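Local coordinates for cytochrome c-552 (Thiobacillus ferrooxidans, PDB 1H1O), which carries electrons in the periplasm as a diheme, high-potential c-type cytochrome of the cytochrome c4 kind, at residues 42-45 and 46-50; 116-119 and 120-123. All blocks are in the same frame, centred on the assembly; numbering follows the deposited sequence.

Contact 1: residues 42-45 and 46-50; sequences YMEA and QLKAY. With HEM (protoporphyrin IX containing Fe), chain D.
Tyr42 and Gln46 sit one turn apart on helix 40-51, an α-helix of the cytochrome c fold that lines one edge of a heme, propionate and ring methyls included. CG of Gln46 makes a CH-pi contact over one face of the Tyr42 ring, 3.7 Å from its centroid and shifted toward the rim. A chi1 of 180°, which sets CG of the tyrosine beside the carbonyl carbon, carries the ring outward from the helix toward the heme edge, where OH donates to heme propionate atom O2A at 2.6 Å; the same hydroxyl is hydrogen-bonded to Arg156, from the second half of the chain. A phenylalanine here would probably leave the propionate O2A and Arg156 without the hydroxyl that joins them. Beneath the side chains the helix is regular, with Gln46 N bonded to Tyr42 O at 2.8 Å. On the outer flank Glu44 OE1 and Lys48 NZ, 4.3 Å apart, are too distant for a salt bridge, and Glu44 OE2 bonds Thr77 instead. Toward the porphyrin, Met43 SD lies 3.8 Å from methyl CMA, while Leu47 puts CD2 3.4 Å from the meso carbon CHB.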
loop_
_atom_site.group_PDB
_atom_site.type_symbol
_atom_site.label_atom_id
_atom_site.label_comp_id
_atom_site.label_asym_id
_atom_site.label_seq_id
_atom_site.Cartn_x
_atom_site.Cartn_y
_atom_site.Cartn_z
ATOM N N TYR A 42 5.429 -8.859 3.373
ATOM C CA TYR A 42 4.780 -7.591 3.642
ATOM C C TYR A 42 3.382 -7.816 4.227
ATOM O O TYR A 42 3.042 -7.272 5.289
ATOM C CB TYR A 42 4.656 -6.749 2.378
ATOM C CG TYR A 42 3.970 -5.441 2.680
ATOM C CD1 TYR A 42 4.655 -4.416 3.321
ATOM C CD2 TYR A 42 2.625 -5.243 2.367
ATOM C CE1 TYR A 42 4.031 -3.233 3.642
ATOM C CE2 TYR A 42 1.987 -4.051 2.680
ATOM C CZ TYR A 42 2.699 -3.049 3.318
ATOM O OH TYR A 42 2.116 -1.841 3.608
ATOM N N MET A 43 2.582 -8.612 3.520
ATOM C CA MET A 43 1.219 -8.923 3.945
ATOM C C MET A 43 1.281 -9.389 5.378
ATOM O O MET A 43 0.552 -8.910 6.253
ATOM C CB MET A 43 0.639 -10.059 3.097
ATOM C CG MET A 43 0.426 -9.740 1.640
ATOM S SD MET A 43 -0.829 -8.467 1.431
ATOM C CE MET A 43 -2.367 -9.500 1.383
ATOM N N GLU A 44 2.178 -10.336 5.604
ATOM C CA GLU A 44 2.366 -10.934 6.907
ATOM C C GLU A 44 2.689 -9.880 7.944
ATOM O O GLU A 44 2.107 -9.874 9.028
ATOM C CB GLU A 44 3.493 -11.950 6.831
ATOM C CG GLU A 44 3.342 -13.143 7.738
ATOM C CD GLU A 44 4.503 -14.101 7.584
ATOM O OE1 GLU A 44 5.568 -13.830 8.178
ATOM O OE2 GLU A 44 4.356 -15.111 6.854
ATOM N N ALA A 45 3.625 -8.988 7.614
ATOM C CA ALA A 45 4.008 -7.937 8.552
ATOM C C ALA A 45 2.804 -7.064 8.892
ATOM O O ALA A 45 2.559 -6.771 10.061
ATOM C CB ALA A 45 5.119 -7.082 7.967
ATOM N N GLN A 46 2.045 -6.657 7.876
ATOM C CA GLN A 46 0.881 -5.815 8.124
ATOM C C GLN A 46 -0.140 -6.505 9.011
ATOM O O GLN A 46 -0.550 -5.963 10.031
ATOM C CB GLN A 46 0.230 -5.390 6.812
ATOM C CG GLN A 46 1.139 -4.555 5.944
ATOM C CD GLN A 46 2.030 -3.628 6.752
ATOM O OE1 GLN A 46 3.262 -3.722 6.686
ATOM N NE2 GLN A 46 1.417 -2.735 7.523
ATOM N N LEU A 47 -0.540 -7.711 8.637
ATOM C CA LEU A 47 -1.512 -8.444 9.436
ATOM C C LEU A 47 -1.076 -8.596 10.887
ATOM O O LEU A 47 -1.900 -8.491 11.796
ATOM C CB LEU A 47 -1.779 -9.811 8.821
ATOM C CG LEU A 47 -2.633 -9.728 7.556
ATOM C CD1 LEU A 47 -2.646 -11.092 6.882
ATOM C CD2 LEU A 47 -4.053 -9.242 7.902
ATOM N N LYS A 48 0.212 -8.830 11.114
ATOM C CA LYS A 48 0.703 -8.968 12.478
ATOM C C LYS A 48 0.691 -7.606 13.170
ATOM O O LYS A 48 0.415 -7.507 14.363
ATOM C CB LYS A 48 2.124 -9.549 12.492
ATOM C CG LYS A 48 2.209 -11.025 12.121
ATOM C CD LYS A 48 3.602 -11.576 12.427
ATOM C CE LYS A 48 3.669 -13.096 12.276
ATOM N NZ LYS A 48 5.070 -13.601 12.475
ATOM N N ALA A 49 0.980 -6.558 12.409
ATOM C CA ALA A 49 0.990 -5.202 12.946
ATOM C C ALA A 49 -0.416 -4.805 13.382
ATOM O O ALA A 49 -0.602 -4.173 14.421
ATOM C CB ALA A 49 1.511 -4.211 11.891
ATOM N N TYR A 50 -1.398 -5.163 12.566
ATOM C CA TYR A 50 -2.785 -4.858 12.883
ATOM C C TYR A 50 -3.176 -5.640 14.120
ATOM O O TYR A 50 -3.818 -5.116 15.030
ATOM C CB TYR A 50 -3.704 -5.250 11.728
ATOM C CG TYR A 50 -3.619 -4.306 10.560
ATOM C CD1 TYR A 50 -3.638 -2.927 10.763
ATOM C CD2 TYR A 50 -3.572 -4.780 9.251
ATOM C CE1 TYR A 50 -3.618 -2.053 9.701
ATOM C CE2 TYR A 50 -3.550 -3.895 8.167
ATOM C CZ TYR A 50 -3.575 -2.537 8.410
ATOM O OH TYR A 50 -3.579 -1.645 7.366
HETATM C CHA HEM D . -5.573 -3.125 4.746
HETATM C CHB HEM D . -5.396 -7.914 5.030
HETATM C CHC HEM D . -10.145 -8.001 5.846
HETATM C CHD HEM D . -10.350 -3.268 5.452
HETATM C C1A HEM D . -5.084 -4.433 4.750
HETATM C C2A HEM D . -3.698 -4.817 4.582
HETATM C C3A HEM D . -3.649 -6.177 4.658
HETATM C C4A HEM D . -5.016 -6.603 4.876
HETATM C CMA HEM D . -2.468 -7.109 4.559
HETATM C CAA HEM D . -2.550 -3.860 4.371
HETATM C CBA HEM D . -2.206 -3.659 2.877
HETATM C CGA HEM D . -1.155 -2.747 2.621
HETATM O O1A HEM D . -0.988 -2.440 1.387
HETATM O O2A HEM D . -0.427 -2.250 3.504
HETATM C C1B HEM D . -6.683 -8.347 5.279
HETATM C C2B HEM D . -7.019 -9.736 5.479
HETATM C C3B HEM D . -8.357 -9.768 5.740
HETATM C C4B HEM D . -8.826 -8.394 5.658
HETATM C CMB HEM D . -6.008 -10.866 5.418
HETATM C CAB HEM D . -9.242 -10.943 6.067
HETATM C CBB HEM D . -8.856 -11.707 7.364
HETATM C C1C HEM D . -10.625 -6.728 5.799
HETATM C C2C HEM D . -12.004 -6.359 6.007
HETATM C C3C HEM D . -12.037 -5.007 5.900
HETATM C C4C HEM D . -10.715 -4.576 5.620
HETATM C CMC HEM D . -13.094 -7.357 6.293
HETATM C CAC HEM D . -13.224 -4.040 6.051
HETATM C CBC HEM D . -13.960 -4.163 7.418
HETATM C C1D HEM D . -9.064 -2.803 5.217
HETATM C C2D HEM D . -8.738 -1.396 5.087
HETATM C C3D HEM D . -7.403 -1.363 4.919
HETATM C C4D HEM D . -6.919 -2.743 4.908
HETATM C CMD HEM D . -9.746 -0.275 5.172
HETATM C CAD HEM D . -6.498 -0.186 4.791
HETATM C CBD HEM D . -6.363 0.354 6.310
HETATM C CGD HEM D . -5.232 1.123 6.616
HETATM O O1D HEM D . -5.038 2.182 5.991
HETATM O O2D HEM D . -4.433 0.791 7.538
HETATM N NA HEM D . -5.873 -5.524 4.926
HETATM N NB HEM D . -7.792 -7.529 5.388
HETATM N NC HEM D . -9.845 -5.612 5.557
HETATM N ND HEM D . -7.955 -3.599 5.102
HETATM FE FE HEM D . -7.882 -5.560 5.214
#

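Contact 2: residues 116-119 and 120-123; sequences IPAC and MECH. With HEM (protoporphyrin IX containing Fe), chain C.
The CXXCH heme-binding motif of c-type cytochromes runs through this contact, in which the end of loop 116-119 turns into the short helix 120-123 against one heme. Cys119 and His123 meet through the backbone: the carbonyl O of Cys119 accepts from His123 N at 3.0 Å in a nearly straight bond (173°), and also from Cys122 N. The two donors approach differently, His123 N tilted modestly from the carbonyl plane and Cys122 N well above it. One oxygen thus ties together the two cysteines and the histidine of the motif. A residue earlier, Ala118 O receives Glu121 N at 3.2 Å, the donor again standing above the carbonyl plane, and CG of Glu121 passes 3.3 Å from that oxygen. The glutamate chain then runs out extended, its OE1 lying 3.8 Å from the methyl of Ala118.

The cysteine sulfurs lie beside the two former vinyl groups, Cys119 SG at CAB and Cys122 SG at CAC, as expected for the thioether links of heme c, although the modelled separations are too uncertain to interpret. His123 has CG anti to its carbonyl carbon (chi1 -72°), which carries the imidazole from the helix toward the porphyrin, where NE2 binds the iron at 2.1 Å. Met161 SD is the other protein ligand of this iron. ND1, the other ring nitrogen, is hydrogen-bonded to the carbonyl O of Pro134, which with the iron bond helps to fix the rotation of the imidazole. On the loop side, Ile116 CG2 packs 3.8 Å from heme atom CBB. Hydrogen bonding at ND1 would be expected to make the imidazole a stronger electron donor to iron, while the histidine–methionine pair is consistent with the high potential of this cytochrome.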
loop_
_atom_site.group_PDB
_atom_site.type_symbol
_atom_site.label_atom_id
_atom_site.label_comp_id
_atom_site.label_asym_id
_atom_site.label_seq_id
_atom_site.Cartn_x
_atom_site.Cartn_y
_atom_site.Cartn_z
ATOM N N ILE A 116 13.407 14.552 -1.322
ATOM C CA ILE A 116 12.457 13.466 -1.497
ATOM C C ILE A 116 13.237 12.334 -2.143
ATOM O O ILE A 116 13.709 12.462 -3.272
ATOM C CB ILE A 116 11.312 13.882 -2.419
ATOM C CG1 ILE A 116 10.547 15.039 -1.775
ATOM C CG2 ILE A 116 10.375 12.695 -2.657
ATOM C CD1 ILE A 116 9.351 15.513 -2.582
ATOM N N PRO A 117 13.382 11.206 -1.435
ATOM C CA PRO A 117 14.116 10.034 -1.925
ATOM C C PRO A 117 13.493 9.426 -3.160
ATOM O O PRO A 117 12.269 9.488 -3.351
ATOM C CB PRO A 117 14.046 9.049 -0.755
ATOM C CG PRO A 117 13.699 9.904 0.436
ATOM C CD PRO A 117 12.771 10.930 -0.126
ATOM N N ALA A 118 14.340 8.821 -3.985
ATOM C CA ALA A 118 13.872 8.148 -5.189
ATOM C C ALA A 118 13.224 6.863 -4.677
ATOM O O ALA A 118 13.914 5.960 -4.205
ATOM C CB ALA A 118 15.046 7.827 -6.109
ATOM N N CYS A 119 11.897 6.810 -4.758
ATOM C CA CYS A 119 11.104 5.675 -4.278
ATOM C C CYS A 119 11.562 4.316 -4.755
ATOM O O CYS A 119 11.544 3.348 -3.996
ATOM C CB CYS A 119 9.650 5.836 -4.710
ATOM S SG CYS A 119 9.079 7.534 -4.685
ATOM N N MET A 120 11.957 4.252 -6.019
ATOM C CA MET A 120 12.368 2.998 -6.637
ATOM C C MET A 120 13.497 2.269 -5.945
ATOM O O MET A 120 13.608 1.051 -6.063
ATOM C CB MET A 120 12.715 3.242 -8.108
ATOM C CG MET A 120 13.862 4.215 -8.350
ATOM S SD MET A 120 15.447 3.423 -8.034
ATOM C CE MET A 120 15.447 2.214 -9.392
ATOM N N GLU A 121 14.337 2.994 -5.215
ATOM C CA GLU A 121 15.446 2.347 -4.532
ATOM C C GLU A 121 14.941 1.285 -3.579
ATOM O O GLU A 121 15.634 0.325 -3.276
ATOM C CB GLU A 121 16.271 3.372 -3.770
ATOM C CG GLU A 121 16.812 4.453 -4.668
ATOM C CD GLU A 121 17.899 5.270 -3.997
ATOM O OE1 GLU A 121 18.176 6.366 -4.509
ATOM O OE2 GLU A 121 18.467 4.813 -2.977
ATOM N N CYS A 122 13.724 1.447 -3.087
ATOM C CA CYS A 122 13.203 0.433 -2.194
ATOM C C CYS A 122 12.012 -0.303 -2.751
ATOM O O CYS A 122 11.869 -1.495 -2.520
ATOM C CB CYS A 122 12.852 1.047 -0.864
ATOM S SG CYS A 122 14.329 1.635 -0.019
ATOM N N HIS A 123 11.176 0.411 -3.491
ATOM C CA HIS A 123 9.970 -0.158 -4.077
ATOM C C HIS A 123 10.194 -0.760 -5.450
ATOM O O HIS A 123 9.245 -1.176 -6.122
ATOM C CB HIS A 123 8.884 0.917 -4.138
ATOM C CG HIS A 123 8.320 1.246 -2.794
ATOM N ND1 HIS A 123 7.478 0.389 -2.118
ATOM C CD2 HIS A 123 8.572 2.273 -1.949
ATOM C CE1 HIS A 123 7.243 0.868 -0.912
ATOM N NE2 HIS A 123 7.894 2.009 -0.787
HETATM C CHA HEM C . 5.531 1.490 2.261
HETATM C CHB HEM C . 5.338 5.198 -0.760
HETATM C CHC HEM C . 10.146 5.482 -0.599
HETATM C CHD HEM C . 10.315 1.764 2.361
HETATM C C1A HEM C . 5.040 2.484 1.415
HETATM C C2A HEM C . 3.641 2.727 1.142
HETATM C C3A HEM C . 3.569 3.766 0.282
HETATM C C4A HEM C . 4.955 4.161 0.045
HETATM C CMA HEM C . 2.367 4.428 -0.324
HETATM C CAA HEM C . 2.519 1.948 1.735
HETATM C CBA HEM C . 2.193 0.675 0.969
HETATM C CGA HEM C . 1.040 0.030 1.392
HETATM O O1A HEM C . 0.667 -0.933 0.660
HETATM O O2A HEM C . 0.413 0.331 2.413
HETATM C C1B HEM C . 6.647 5.591 -0.967
HETATM C C2B HEM C . 7.007 6.717 -1.789
HETATM C C3B HEM C . 8.360 6.807 -1.708
HETATM C C4B HEM C . 8.815 5.726 -0.887
HETATM C CMB HEM C . 6.003 7.580 -2.520
HETATM C CAB HEM C . 9.292 7.805 -2.301
HETATM C CBB HEM C . 8.909 9.286 -1.991
HETATM C C1C HEM C . 10.619 4.497 0.198
HETATM C C2C HEM C . 12.012 4.270 0.495
HETATM C C3C HEM C . 12.025 3.222 1.354
HETATM C C4C HEM C . 10.684 2.810 1.548
HETATM C CMC HEM C . 13.138 5.110 -0.078
HETATM C CAC HEM C . 13.210 2.529 2.062
HETATM C CBC HEM C . 14.141 3.522 2.829
HETATM C C1D HEM C . 9.021 1.346 2.601
HETATM C C2D HEM C . 8.680 0.243 3.491
HETATM C C3D HEM C . 7.349 0.176 3.469
HETATM C C4D HEM C . 6.864 1.234 2.552
HETATM C CMD HEM C . 9.679 -0.579 4.248
HETATM C CAD HEM C . 6.430 -0.759 4.217
HETATM C CBD HEM C . 6.278 -0.264 5.725
HETATM C CGD HEM C . 5.754 -1.254 6.589
HETATM O O1D HEM C . 6.462 -2.272 6.913
HETATM O O2D HEM C . 4.589 -1.141 7.054
HETATM N NA HEM C . 5.827 3.356 0.748
HETATM N NB HEM C . 7.763 4.987 -0.413
HETATM N NC HEM C . 9.813 3.581 0.852
HETATM N ND HEM C . 7.899 1.931 2.040
HETATM FE FE HEM C . 7.841 3.455 0.790
#

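Contact 1 comes first along the chain, within helix 40-51 in the first of the two cytochrome c regions; contact 2 follows in the second, where loop 116-119 leads into helix 120-123. Their centres are 21 Å apart, and at their closest the atoms are about 7 Å apart. Each packs mainly on a different heme, contact 1 at the propionates and a methyl-bearing edge and contact 2 at the iron and the former vinyl groups, but Tyr42 and Gln46 of contact 1 also border the heme of contact 2. Arg156, the partner of Tyr42, hydrogen-bonds that second heme too. Helix 40-51 therefore reaches the interface between the two heme domains, an organisation consistent with electron transfer between the hemes.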